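PDB 3K1T: glutamate--cysteine ligase GshA from Methylobacillus flagellatus KT, which probably acts as a ligase that joins glutamate to cysteine, as a gamma-glutamylcysteine synthetase. Local coordinates for residues S209-V219 with L232-C240; Y332-E343 with D367-M375. One frame throughout, in Å; residues are numbered along the deposited sequence.

Interaction 1: S209-V219 with L232-C240; sequences SNHFTAYDRVV and LLNPYFDTC
D216 OD1 is gripped by two donors: N234 ND2 at 2.8 Å and water 2. The carboxylate sits on helix 210-226, which packs over the edge strand 237-241 of a four-stranded antiparallel sheet and over the loop leading into it. The short segments of helix and strand run roughly antiparallel, at 149°. The N234 bond is nearly straight (N-H...O 164°) and lies in the amide plane, but it reaches OD1 on the anti side, out of the carboxylate plane. Water 2 also donates to P235 O, so the acid is tied to the loop twice. With CG anti to the backbone N (chi1 -168°), the N234 amide extends to the helix. Its OD1 lies at the edge of the Y215 ring, 3.4 Å from CD2, with the ring and amide planes almost perpendicular. Water 1 probably links that OD1 to F212 O. Y215 OH donates to L233 O at 2.8 Å, tilted from the carbonyl plane.

Nearer the start of the helix the contact is mostly apolar. F237 turns one ring face to the helix, and F212 CB sits over its centre in a CH-pi contact, 3.5 Å from the centroid. The two phenylalanine rings meet obliquely. T239 CG2 packs on CB of S209; the serine hydroxyl bonds to E324. At the rim of the F237 ring, D216 OD2 lies near the ring plane, 3.3 Å from CE1.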
loop_
_atom_site.group_PDB
_atom_site.type_symbol
_atom_site.label_atom_id
_atom_site.label_comp_id
_atom_site.label_asym_id
_atom_site.label_seq_id
_atom_site.Cartn_x
_atom_site.Cartn_y
_atom_site.Cartn_z
ATOM N N SER A 209 -31.847 -4.279 -8.079
ATOM C CA SER A 209 -31.453 -4.354 -9.505
ATOM C C SER A 209 -30.582 -3.169 -9.938
ATOM O O SER A 209 -29.867 -3.247 -10.937
ATOM C CB SER A 209 -32.685 -4.514 -10.396
ATOM O OG SER A 209 -33.545 -3.421 -10.274
ATOM N N ASN A 210 -30.588 -2.097 -9.143
ATOM C CA ASN A 210 -29.733 -0.937 -9.408
ATOM C C ASN A 210 -28.251 -1.336 -9.390
ATOM O O ASN A 210 -27.447 -0.694 -10.031
ATOM C CB ASN A 210 -29.956 0.213 -8.384
ATOM C CG ASN A 210 -31.322 0.888 -8.525
ATOM O OD1 ASN A 210 -32.004 0.707 -9.509
ATOM N ND2 ASN A 210 -31.713 1.683 -7.524
ATOM N N HIS A 211 -27.909 -2.364 -8.634
ATOM C CA HIS A 211 -26.543 -2.917 -8.620
ATOM C C HIS A 211 -26.100 -3.382 -10.034
ATOM O O HIS A 211 -24.991 -3.101 -10.477
ATOM C CB HIS A 211 -26.513 -4.067 -7.607
ATOM C CG HIS A 211 -25.346 -4.992 -7.729
ATOM N ND1 HIS A 211 -24.164 -4.794 -7.046
ATOM C CD2 HIS A 211 -25.210 -6.169 -8.388
ATOM C CE1 HIS A 211 -23.348 -5.804 -7.296
ATOM N NE2 HIS A 211 -23.955 -6.648 -8.113
ATOM N N PHE A 212 -26.992 -4.069 -10.738
ATOM C CA PHE A 212 -26.695 -4.635 -12.068
ATOM C C PHE A 212 -26.671 -3.533 -13.122
ATOM O O PHE A 212 -25.848 -3.560 -14.009
ATOM C CB PHE A 212 -27.694 -5.744 -12.412
ATOM C CG PHE A 212 -27.736 -6.840 -11.361
ATOM C CD1 PHE A 212 -26.788 -7.836 -11.335
ATOM C CD2 PHE A 212 -28.640 -6.783 -10.305
ATOM C CE1 PHE A 212 -26.795 -8.846 -10.341
ATOM C CE2 PHE A 212 -28.639 -7.780 -9.288
ATOM C CZ PHE A 212 -27.705 -8.820 -9.342
ATOM N N THR A 213 -27.557 -2.552 -12.996
ATOM C CA THR A 213 -27.579 -1.385 -13.868
ATOM C C THR A 213 -26.292 -0.563 -13.716
ATOM O O THR A 213 -25.729 -0.064 -14.688
ATOM C CB THR A 213 -28.815 -0.491 -13.556
ATOM O OG1 THR A 213 -30.014 -1.271 -13.673
ATOM C CG2 THR A 213 -28.889 0.697 -14.504
ATOM N N ALA A 214 -25.823 -0.414 -12.479
ATOM C CA ALA A 214 -24.621 0.376 -12.231
ATOM C C ALA A 214 -23.397 -0.311 -12.877
ATOM O O ALA A 214 -22.584 0.346 -13.506
ATOM C CB ALA A 214 -24.382 0.622 -10.697
ATOM N N TYR A 215 -23.312 -1.635 -12.772
ATOM C CA TYR A 215 -22.229 -2.379 -13.407
ATOM C C TYR A 215 -22.331 -2.298 -14.953
ATOM O O TYR A 215 -21.334 -2.065 -15.616
ATOM C CB TYR A 215 -22.166 -3.818 -12.895
ATOM C CG TYR A 215 -20.969 -4.574 -13.434
ATOM C CD1 TYR A 215 -19.675 -4.210 -13.066
ATOM C CD2 TYR A 215 -21.126 -5.632 -14.311
ATOM C CE1 TYR A 215 -18.564 -4.886 -13.563
ATOM C CE2 TYR A 215 -20.021 -6.323 -14.825
ATOM C CZ TYR A 215 -18.740 -5.952 -14.434
ATOM O OH TYR A 215 -17.644 -6.615 -14.952
ATOM N N ASP A 216 -23.544 -2.386 -15.516
ATOM C CA ASP A 216 -23.730 -2.118 -16.935
ATOM C C ASP A 216 -23.120 -0.790 -17.369
ATOM O O ASP A 216 -22.420 -0.725 -18.377
ATOM C CB ASP A 216 -25.220 -2.064 -17.332
ATOM C CG ASP A 216 -25.897 -3.412 -17.417
ATOM O OD1 ASP A 216 -25.261 -4.474 -17.274
ATOM O OD2 ASP A 216 -27.138 -3.390 -17.709
ATOM N N ARG A 217 -23.399 0.277 -16.629
ATOM C CA ARG A 217 -22.882 1.606 -16.954
ATOM C C ARG A 217 -21.349 1.640 -16.911
ATOM O O ARG A 217 -20.729 2.228 -17.758
ATOM C CB ARG A 217 -23.421 2.654 -15.972
ATOM C CG ARG A 217 -24.902 2.968 -16.185
ATOM C CD ARG A 217 -25.524 3.522 -14.896
ATOM N NE ARG A 217 -24.939 4.803 -14.470
ATOM C CZ ARG A 217 -24.995 5.269 -13.216
ATOM N NH1 ARG A 217 -25.573 4.541 -12.259
ATOM N NH2 ARG A 217 -24.446 6.446 -12.912
ATOM N N VAL A 218 -20.750 1.018 -15.898
ATOM C CA VAL A 218 -19.272 0.946 -15.821
ATOM C C VAL A 218 -18.687 0.193 -17.038
ATOM O O VAL A 218 -17.742 0.664 -17.693
ATOM C CB VAL A 218 -18.796 0.290 -14.502
ATOM C CG1 VAL A 218 -17.286 -0.123 -14.578
ATOM C CG2 VAL A 218 -19.054 1.250 -13.290
ATOM N N VAL A 219 -19.251 -0.961 -17.360
ATOM C CA VAL A 219 -18.769 -1.768 -18.485
ATOM C C VAL A 219 -18.982 -1.050 -19.830
ATOM O O VAL A 219 -18.144 -1.158 -20.721
ATOM C CB VAL A 219 -19.413 -3.169 -18.497
ATOM C CG1 VAL A 219 -19.082 -3.944 -19.800
ATOM C CG2 VAL A 219 -18.943 -3.983 -17.234
ATOM N N LEU A 232 -18.200 -10.179 -22.558
ATOM C CA LEU A 232 -17.132 -10.990 -21.950
ATOM C C LEU A 232 -16.919 -10.664 -20.455
ATOM O O LEU A 232 -16.309 -11.459 -19.741
ATOM C CB LEU A 232 -15.829 -10.840 -22.727
ATOM C CG LEU A 232 -15.882 -11.356 -24.180
ATOM C CD1 LEU A 232 -14.445 -11.216 -24.837
ATOM C CD2 LEU A 232 -16.481 -12.753 -24.329
ATOM N N LEU A 233 -17.418 -9.507 -20.011
ATOM C CA LEU A 233 -17.246 -9.028 -18.650
ATOM C C LEU A 233 -18.562 -8.944 -17.862
ATOM O O LEU A 233 -18.549 -8.610 -16.689
ATOM C CB LEU A 233 -16.671 -7.611 -18.701
ATOM C CG LEU A 233 -15.281 -7.380 -19.261
ATOM C CD1 LEU A 233 -15.025 -5.885 -19.463
ATOM C CD2 LEU A 233 -14.273 -8.007 -18.293
ATOM N N ASN A 234 -19.707 -9.171 -18.504
ATOM C CA ASN A 234 -20.977 -8.756 -17.919
ATOM C C ASN A 234 -22.123 -9.727 -18.229
ATOM O O ASN A 234 -22.471 -9.904 -19.384
ATOM C CB ASN A 234 -21.312 -7.353 -18.442
ATOM C CG ASN A 234 -22.457 -6.690 -17.678
ATOM O OD1 ASN A 234 -22.945 -7.212 -16.661
ATOM N ND2 ASN A 234 -22.893 -5.557 -18.176
ATOM N N PRO A 235 -22.733 -10.333 -17.195
ATOM C CA PRO A 235 -23.897 -11.192 -17.514
ATOM C C PRO A 235 -25.118 -10.358 -17.926
ATOM O O PRO A 235 -25.350 -9.275 -17.361
ATOM C CB PRO A 235 -24.181 -11.921 -16.180
ATOM C CG PRO A 235 -22.970 -11.667 -15.304
ATOM C CD PRO A 235 -22.455 -10.315 -15.751
ATOM N N TYR A 236 -25.917 -10.864 -18.868
ATOM C CA TYR A 236 -27.200 -10.235 -19.179
ATOM C C TYR A 236 -28.104 -10.357 -17.956
ATOM O O TYR A 236 -27.971 -11.285 -17.141
ATOM C CB TYR A 236 -27.887 -10.951 -20.351
ATOM C CG TYR A 236 -27.253 -10.769 -21.713
ATOM C CD1 TYR A 236 -26.943 -9.502 -22.199
ATOM C CD2 TYR A 236 -26.987 -11.874 -22.524
ATOM C CE1 TYR A 236 -26.396 -9.336 -23.474
ATOM C CE2 TYR A 236 -26.472 -11.729 -23.779
ATOM C CZ TYR A 236 -26.177 -10.463 -24.262
ATOM O OH TYR A 236 -25.650 -10.318 -25.521
ATOM N N PHE A 237 -29.048 -9.440 -17.834
ATOM C CA PHE A 237 -30.094 -9.587 -16.815
ATOM C C PHE A 237 -31.427 -8.947 -17.233
ATOM O O PHE A 237 -31.512 -8.163 -18.180
ATOM C CB PHE A 237 -29.620 -9.050 -15.450
ATOM C CG PHE A 237 -29.733 -7.558 -15.298
ATOM C CD1 PHE A 237 -28.794 -6.717 -15.863
ATOM C CD2 PHE A 237 -30.797 -6.995 -14.600
ATOM C CE1 PHE A 237 -28.909 -5.325 -15.765
ATOM C CE2 PHE A 237 -30.916 -5.594 -14.502
ATOM C CZ PHE A 237 -29.973 -4.771 -15.089
ATOM N N ASP A 238 -32.451 -9.270 -16.476
ATOM C CA ASP A 238 -33.783 -8.615 -16.632
ATOM C C ASP A 238 -34.463 -8.632 -15.255
ATOM O O ASP A 238 -33.972 -9.282 -14.319
ATOM C CB ASP A 238 -34.578 -9.367 -17.705
ATOM C CG ASP A 238 -35.820 -8.589 -18.220
ATOM O OD1 ASP A 238 -35.981 -7.386 -17.912
ATOM O OD2 ASP A 238 -36.635 -9.234 -18.925
ATOM N N THR A 239 -35.596 -7.940 -15.125
ATOM C CA THR A 239 -36.309 -7.893 -13.870
ATOM C C THR A 239 -37.815 -7.997 -14.099
ATOM O O THR A 239 -38.325 -7.748 -15.204
ATOM C CB THR A 239 -36.087 -6.548 -13.128
ATOM O OG1 THR A 239 -36.610 -5.501 -13.938
ATOM C CG2 THR A 239 -34.637 -6.269 -12.830
ATOM N N CYS A 240 -38.529 -8.431 -13.071
ATOM C CA CYS A 240 -39.932 -8.064 -12.981
ATOM C C CYS A 240 -40.334 -7.676 -11.585
ATOM O O CYS A 240 -39.501 -7.693 -10.682
ATOM C CB CYS A 240 -40.820 -9.090 -13.572
ATOM S SG CYS A 240 -40.922 -10.564 -12.688
HETATM O O HOH W 1 -24.645 -6.222 -14.689
HETATM O O HOH W 2 -26.095 -6.794 -18.346
#

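Interaction 2: Y332-E343 with D367-M375; sequences YTFEHLKDAVAE and DENLNAPGM
N369 sets its flat amide against the edges of two aromatic rings, nearly perpendicular to both. Its OD1 meets the edge of the Y332 ring in plane, 3.6 Å from CE1. Its ND2 meets the edge of the F334 ring, 3.6 Å from that residue's CE1. CG of N369 lies between its backbone N and carbonyl carbon (chi1 61°), which turns the amide to these rings. The backbone fixes the register: T333 N donates to N369 O at 3.0 Å, in the carbonyl plane. T333 OG1 faces the hairpin instead. It donates to A342 O at 2.8 Å and accepts from E335 N, an ST turn. A valine in place of T333 would probably leave A342 O and E335 N without this shared hydroxyl and the turn less firmly held. The V341 and E368 side chains meet at an oblique angle, V341 CG2 3.6 Å from E368 CB. E343 and P373 approach from opposite directions, with OE2 beside the proline CD; that oxygen makes a salt bridge to R51 and a hydrogen bond to H361. The loop 367-375 thus lies against the hairpin of strands 335-337 and 340-349, closed by a type II' turn. Strands 45-52 and 352-361 flank strand 340-349 in the same antiparallel sheet.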
loop_
_atom_site.group_PDB
_atom_site.type_symbol
_atom_site.label_atom_id
_atom_site.label_comp_id
_atom_site.label_asym_id
_atom_site.label_seq_id
_atom_site.Cartn_x
_atom_site.Cartn_y
_atom_site.Cartn_z
ATOM N N TYR A 332 -20.583 -19.923 -15.793
ATOM C CA TYR A 332 -19.913 -21.154 -15.368
ATOM C C TYR A 332 -18.573 -20.816 -14.761
ATOM O O TYR A 332 -17.939 -19.802 -15.133
ATOM C CB TYR A 332 -19.695 -22.091 -16.569
ATOM C CG TYR A 332 -20.961 -22.791 -16.988
ATOM C CD1 TYR A 332 -21.333 -23.990 -16.401
ATOM C CD2 TYR A 332 -21.777 -22.249 -17.976
ATOM C CE1 TYR A 332 -22.512 -24.637 -16.762
ATOM C CE2 TYR A 332 -22.967 -22.883 -18.351
ATOM C CZ TYR A 332 -23.335 -24.075 -17.729
ATOM O OH TYR A 332 -24.503 -24.726 -18.097
ATOM N N THR A 333 -18.132 -21.640 -13.809
ATOM C CA THR A 333 -16.717 -21.671 -13.463
ATOM C C THR A 333 -16.147 -23.035 -13.853
ATOM O O THR A 333 -16.695 -24.069 -13.459
ATOM C CB THR A 333 -16.399 -21.416 -11.979
ATOM O OG1 THR A 333 -14.999 -21.752 -11.725
ATOM C CG2 THR A 333 -17.334 -22.233 -11.020
ATOM N N PHE A 334 -15.048 -23.036 -14.617
ATOM C CA PHE A 334 -14.372 -24.288 -14.974
ATOM C C PHE A 334 -13.044 -24.443 -14.254
ATOM O O PHE A 334 -12.298 -25.369 -14.536
ATOM C CB PHE A 334 -14.194 -24.419 -16.492
ATOM C CG PHE A 334 -15.492 -24.436 -17.221
ATOM C CD1 PHE A 334 -16.398 -25.452 -17.003
ATOM C CD2 PHE A 334 -15.855 -23.398 -18.037
ATOM C CE1 PHE A 334 -17.635 -25.463 -17.649
ATOM C CE2 PHE A 334 -17.081 -23.403 -18.690
ATOM C CZ PHE A 334 -17.973 -24.444 -18.489
ATOM N N GLU A 335 -12.762 -23.586 -13.277
ATOM C CA GLU A 335 -11.556 -23.787 -12.478
ATOM C C GLU A 335 -11.793 -24.960 -11.510
ATOM O O GLU A 335 -12.864 -25.050 -10.899
ATOM C CB GLU A 335 -11.198 -22.519 -11.709
ATOM C CG GLU A 335 -10.885 -21.338 -12.602
ATOM C CD GLU A 335 -10.230 -20.182 -11.826
ATOM O OE1 GLU A 335 -9.038 -20.306 -11.466
ATOM O OE2 GLU A 335 -10.922 -19.186 -11.542
ATOM N N HIS A 336 -10.821 -25.854 -11.409
ATOM C CA HIS A 336 -10.885 -26.980 -10.508
ATOM C C HIS A 336 -9.562 -27.139 -9.756
ATOM O O HIS A 336 -8.466 -27.024 -10.332
ATOM C CB HIS A 336 -11.091 -28.288 -11.267
ATOM C CG HIS A 336 -12.472 -28.509 -11.782
ATOM N ND1 HIS A 336 -12.996 -27.801 -12.846
ATOM C CD2 HIS A 336 -13.432 -29.387 -11.396
ATOM C CE1 HIS A 336 -14.220 -28.249 -13.101
ATOM N NE2 HIS A 336 -14.516 -29.197 -12.223
ATOM N N LEU A 337 -9.678 -27.487 -8.484
ATOM C CA LEU A 337 -8.557 -28.012 -7.712
ATOM C C LEU A 337 -8.759 -29.513 -7.657
ATOM O O LEU A 337 -9.572 -30.030 -6.889
ATOM C CB LEU A 337 -8.522 -27.401 -6.298
ATOM C CG LEU A 337 -7.281 -27.755 -5.459
ATOM C CD1 LEU A 337 -6.065 -26.945 -5.961
ATOM C CD2 LEU A 337 -7.597 -27.489 -3.926
ATOM N N LYS A 338 -8.038 -30.213 -8.524
ATOM C CA LYS A 338 -8.222 -31.628 -8.744
ATOM C C LYS A 338 -9.682 -31.880 -9.090
ATOM O O LYS A 338 -10.149 -31.325 -10.053
ATOM C CB LYS A 338 -7.703 -32.452 -7.557
ATOM C CG LYS A 338 -7.455 -33.919 -7.926
ATOM C CD LYS A 338 -6.626 -34.663 -6.888
ATOM C CE LYS A 338 -6.523 -36.138 -7.271
ATOM N NZ LYS A 338 -5.666 -36.882 -6.311
ATOM N N ASP A 339 -10.416 -32.628 -8.287
ATOM C CA ASP A 339 -11.821 -32.914 -8.599
ATOM C C ASP A 339 -12.819 -31.848 -8.125
ATOM O O ASP A 339 -13.989 -31.939 -8.451
ATOM C CB ASP A 339 -12.213 -34.250 -7.993
ATOM C CG ASP A 339 -11.887 -34.333 -6.516
ATOM O OD1 ASP A 339 -10.758 -33.959 -6.113
ATOM O OD2 ASP A 339 -12.782 -34.762 -5.763
ATOM N N ALA A 340 -12.361 -30.854 -7.367
ATOM C CA ALA A 340 -13.272 -29.871 -6.773
ATOM C C ALA A 340 -13.350 -28.612 -7.629
ATOM O O ALA A 340 -12.318 -28.032 -7.960
ATOM C CB ALA A 340 -12.787 -29.496 -5.337
ATOM N N VAL A 341 -14.566 -28.128 -7.880
ATOM C CA VAL A 341 -14.765 -26.826 -8.521
ATOM C C VAL A 341 -14.261 -25.699 -7.577
ATOM O O VAL A 341 -14.415 -25.776 -6.338
ATOM C CB VAL A 341 -16.214 -26.616 -8.865
ATOM C CG1 VAL A 341 -16.473 -25.150 -9.333
ATOM C CG2 VAL A 341 -16.625 -27.652 -9.941
ATOM N N ALA A 342 -13.618 -24.699 -8.148
ATOM C CA ALA A 342 -13.103 -23.563 -7.391
ATOM C C ALA A 342 -13.563 -22.275 -8.054
ATOM O O ALA A 342 -13.748 -22.245 -9.274
ATOM C CB ALA A 342 -11.577 -23.613 -7.338
ATOM N N GLU A 343 -13.739 -21.198 -7.263
ATOM C CA GLU A 343 -14.056 -19.898 -7.808
ATOM C C GLU A 343 -13.476 -18.796 -6.921
ATOM O O GLU A 343 -13.531 -18.900 -5.702
ATOM C CB GLU A 343 -15.566 -19.712 -8.049
ATOM C CG GLU A 343 -16.498 -19.999 -6.855
ATOM C CD GLU A 343 -17.938 -20.087 -7.293
ATOM O OE1 GLU A 343 -18.489 -19.011 -7.642
ATOM O OE2 GLU A 343 -18.505 -21.216 -7.324
ATOM N N ASP A 367 -22.747 -30.845 -11.869
ATOM C CA ASP A 367 -23.245 -29.464 -11.987
ATOM C C ASP A 367 -22.656 -28.462 -10.974
ATOM O O ASP A 367 -23.172 -27.360 -10.802
ATOM C CB ASP A 367 -24.745 -29.440 -11.905
ATOM C CG ASP A 367 -25.404 -30.023 -13.151
ATOM O OD1 ASP A 367 -24.802 -29.995 -14.263
ATOM O OD2 ASP A 367 -26.547 -30.494 -12.998
ATOM N N GLU A 368 -21.566 -28.844 -10.318
ATOM C CA GLU A 368 -20.855 -27.915 -9.450
ATOM C C GLU A 368 -20.199 -26.761 -10.215
ATOM O O GLU A 368 -19.878 -25.736 -9.611
ATOM C CB GLU A 368 -19.845 -28.661 -8.568
ATOM C CG GLU A 368 -20.529 -29.446 -7.433
ATOM C CD GLU A 368 -21.484 -28.603 -6.649
ATOM O OE1 GLU A 368 -21.093 -27.528 -6.146
ATOM O OE2 GLU A 368 -22.667 -28.977 -6.573
ATOM N N ASN A 369 -19.995 -26.912 -11.516
ATOM C CA ASN A 369 -19.538 -25.793 -12.351
ATOM C C ASN A 369 -20.614 -24.709 -12.553
ATOM O O ASN A 369 -20.312 -23.620 -13.040
ATOM C CB ASN A 369 -18.954 -26.258 -13.695
ATOM C CG ASN A 369 -19.941 -27.009 -14.566
ATOM O OD1 ASN A 369 -21.159 -26.971 -14.340
ATOM N ND2 ASN A 369 -19.401 -27.752 -15.569
ATOM N N LEU A 370 -21.858 -25.032 -12.158
ATOM C CA LEU A 370 -23.030 -24.160 -12.288
ATOM C C LEU A 370 -23.507 -23.702 -10.898
ATOM O O LEU A 370 -23.678 -22.508 -10.648
ATOM C CB LEU A 370 -24.125 -24.959 -13.036
ATOM C CG LEU A 370 -25.470 -24.354 -13.365
ATOM C CD1 LEU A 370 -26.212 -25.175 -14.491
ATOM C CD2 LEU A 370 -26.329 -24.249 -12.082
ATOM N N ASN A 371 -23.719 -24.662 -10.001
ATOM C CA ASN A 371 -24.280 -24.389 -8.645
ATOM C C ASN A 371 -23.436 -23.384 -7.856
ATOM O O ASN A 371 -22.204 -23.489 -7.806
ATOM C CB ASN A 371 -24.375 -25.699 -7.820
ATOM C CG ASN A 371 -25.337 -26.763 -8.435
ATOM O OD1 ASN A 371 -26.275 -26.430 -9.135
ATOM N ND2 ASN A 371 -25.067 -28.048 -8.159
ATOM N N ALA A 372 -24.103 -22.442 -7.190
ATOM C CA ALA A 372 -23.427 -21.496 -6.293
ATOM C C ALA A 372 -23.065 -22.296 -5.040
ATOM O O ALA A 372 -23.856 -23.119 -4.612
ATOM C CB ALA A 372 -24.358 -20.313 -5.957
ATOM N N PRO A 373 -21.860 -22.119 -4.481
ATOM C CA PRO A 373 -21.476 -22.982 -3.365
ATOM C C PRO A 373 -22.113 -22.616 -2.007
ATOM O O PRO A 373 -22.130 -23.448 -1.091
ATOM C CB PRO A 373 -19.962 -22.782 -3.286
ATOM C CG PRO A 373 -19.765 -21.407 -3.764
ATOM C CD PRO A 373 -20.739 -21.288 -4.917
ATOM N N GLY A 374 -22.604 -21.395 -1.868
ATOM C CA GLY A 374 -23.088 -20.939 -0.550
ATOM C C GLY A 374 -21.983 -21.080 0.494
ATOM O O GLY A 374 -20.858 -20.618 0.291
HETATM N N MSE A 375 -22.315 -21.756 1.593
HETATM C CA MSE A 375 -21.377 -22.028 2.686
HETATM C C MSE A 375 -20.578 -23.284 2.478
HETATM O O MSE A 375 -19.694 -23.573 3.257
HETATM C CB MSE A 375 -22.169 -22.251 3.988
HETATM C CG MSE A 375 -22.948 -21.039 4.433
HETATM SE SE MSE A 375 -21.699 -19.545 4.749
HETATM C CE MSE A 375 -20.347 -20.395 5.919
#

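The two contacts follow one another along the chain. Their centres are about 23 Å apart, with nearest atoms about 9 Å apart, so they do not touch. Interaction 1 is partly buried and sets a helix against the edge strand of the four-stranded sheet. Interaction 2 is buried, though farther from the chain centre, and sets an irregular loop against a hairpin of the seven-stranded sheet. Strand 324-329, next to 237-241 in the smaller sheet, leads in sequence to 332-343, so the chain passes there from one sheet to the other. Interaction 1 relies on side-chain polar bonds and waters beside one phenylalanine face. Interaction 2 has a single backbone bond across it and amide edges against rings.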